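Local coordinates for protein putative polyketide cyclase (PDB 3F7X) that is of unknown function but has a SnoaL-like domain and is a putative polyketide cyclase, consistent with binding a small molecule, at residues G110-N115 against N144-Q149. Residues are numbered along the deposited sequence; the frame is centred on the assembly and turned at random.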
# COMPACT_ATOMS: atom_id res chain seq x y z
N GLY A 110 6.63 21.33 -5.31
CA GLY A 110 7.34 20.69 -4.20
C GLY A 110 8.17 19.50 -4.58
O GLY A 110 8.62 18.76 -3.70
N LEU A 111 8.35 19.28 -5.88
CA LEU A 111 8.98 18.07 -6.41
C LEU A 111 10.11 18.42 -7.37
O LEU A 111 10.29 19.59 -7.71
CB LEU A 111 7.90 17.19 -7.05
CG LEU A 111 6.89 16.59 -6.07
CD1 LEU A 111 5.73 15.96 -6.81
CD2 LEU A 111 7.54 15.58 -5.14
N PRO A 112 10.91 17.42 -7.81
CA PRO A 112 11.97 17.71 -8.78
C PRO A 112 11.44 18.29 -10.09
O PRO A 112 10.27 18.15 -10.42
CB PRO A 112 12.61 16.34 -9.03
CG PRO A 112 12.26 15.51 -7.82
CD PRO A 112 10.89 15.98 -7.45
N THR A 113 12.33 18.90 -10.83
CA THR A 113 12.02 19.46 -12.15
C THR A 113 11.64 18.35 -13.13
O THR A 113 12.24 17.29 -13.15
CB THR A 113 13.25 20.24 -12.65
OG1 THR A 113 13.59 21.21 -11.66
CG2 THR A 113 12.92 20.92 -13.93
N ALA A 114 10.60 18.58 -13.92
CA ALA A 114 10.19 17.70 -15.01
C ALA A 114 10.89 18.06 -16.30
O ALA A 114 11.07 19.26 -16.63
CB ALA A 114 8.70 17.78 -15.22
N ASN A 115 11.31 17.04 -17.02
CA ASN A 115 11.90 17.19 -18.36
C ASN A 115 11.57 16.03 -19.28
O ASN A 115 12.27 15.75 -20.25
CB ASN A 115 13.40 17.45 -18.26
CG ASN A 115 14.10 16.44 -17.46
OD1 ASN A 115 13.90 15.26 -17.65
ND2 ASN A 115 14.95 16.90 -16.55
N ASN A 144 10.42 7.56 -2.36
CA ASN A 144 11.87 7.70 -2.47
C ASN A 144 12.38 7.11 -3.77
O ASN A 144 13.27 7.70 -4.42
CB ASN A 144 12.57 7.13 -1.24
CG ASN A 144 12.44 8.03 -0.03
OD1 ASN A 144 12.49 9.28 -0.15
ND2 ASN A 144 12.30 7.43 1.16
N ASP A 145 11.82 5.96 -4.16
CA ASP A 145 12.19 5.35 -5.43
C ASP A 145 11.79 6.25 -6.58
O ASP A 145 12.58 6.49 -7.49
CB ASP A 145 11.56 3.96 -5.53
CG ASP A 145 11.86 3.23 -6.81
OD1 ASP A 145 12.82 3.56 -7.53
OD2 ASP A 145 11.14 2.25 -7.12
N TRP A 146 10.59 6.81 -6.55
CA TRP A 146 10.18 7.68 -7.60
C TRP A 146 11.09 8.91 -7.73
O TRP A 146 11.54 9.24 -8.83
CB TRP A 146 8.73 8.14 -7.41
CG TRP A 146 8.28 8.98 -8.54
CD1 TRP A 146 7.90 8.55 -9.77
CD2 TRP A 146 8.28 10.43 -8.60
NE1 TRP A 146 7.63 9.63 -10.58
CE2 TRP A 146 7.83 10.79 -9.88
CE3 TRP A 146 8.57 11.44 -7.70
CZ2 TRP A 146 7.70 12.11 -10.28
CZ3 TRP A 146 8.42 12.74 -8.09
CH2 TRP A 146 7.98 13.06 -9.36
N VAL A 147 11.36 9.55 -6.60
CA VAL A 147 12.25 10.72 -6.61
C VAL A 147 13.62 10.35 -7.18
O VAL A 147 14.19 11.10 -7.97
CB VAL A 147 12.39 11.30 -5.20
CG1 VAL A 147 13.56 12.31 -5.13
CG2 VAL A 147 11.09 11.96 -4.79
N GLU A 148 14.16 9.19 -6.80
CA GLU A 148 15.48 8.76 -7.29
C GLU A 148 15.44 8.59 -8.82
O GLU A 148 16.42 8.90 -9.54
CB GLU A 148 15.89 7.45 -6.61
CG GLU A 148 17.24 6.89 -7.04
N GLN A 149 14.32 8.08 -9.32
CA GLN A 149 14.19 7.85 -10.75
C GLN A 149 14.13 9.15 -11.57
O GLN A 149 14.57 9.14 -12.73
CB GLN A 149 13.00 6.95 -11.11
CG GLN A 149 13.18 5.52 -10.65
CD GLN A 149 12.07 4.64 -11.16
OE1 GLN A 149 11.72 4.71 -12.34
NE2 GLN A 149 11.54 3.78 -10.31
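Leu111 and Pro112 meet Trp146 and Val147 in a small apolar contact between the loop joining strands 93-104 and 118-130 and the C-terminal helix 143-150, at one end of the curved sheet of this SnoaL-like fold. Segments 110-115 and 144-149 bury 149 Å² between them, and no hydrogen bond links the two. Both loop side chains converge on one corner of the indole: CZ3 of Trp146 lies 4.1 Å from CD of Pro112 and 4.2 Å from CD2 of Leu111. Each approaches the ring obliquely, the leucine side chain crossing that of the tryptophan at about a right angle. With CG of Trp146 anti to the backbone N (chi1 -177°), the indole reaches out from the helix and brings the CZ3 corner of its six-membered ring up to the loop. Val147 adds a looser touch, its CG1 4.4 Å from CG of Pro112, so that the proline ring is met by two successive helix residues. Tyr104 serves both segments, its OH hydrogen-bonded to the carbonyl of Pro112 and its ring edge-to-face with the buried Trp146; Tyr76 likewise lies against both Leu111 and Trp146. Gln149 NE2 ties the helix to strand 118-130 through the carbonyl of Val120. An unidentified ligand has its nearest atom about 3 Å from the Trp146 side chain, consistent with the indole lining a small-molecule pocket. The direct touch is thus modest, apolar and nondirectional, and the shared tyrosines probably do as much to fix the loop against the helix.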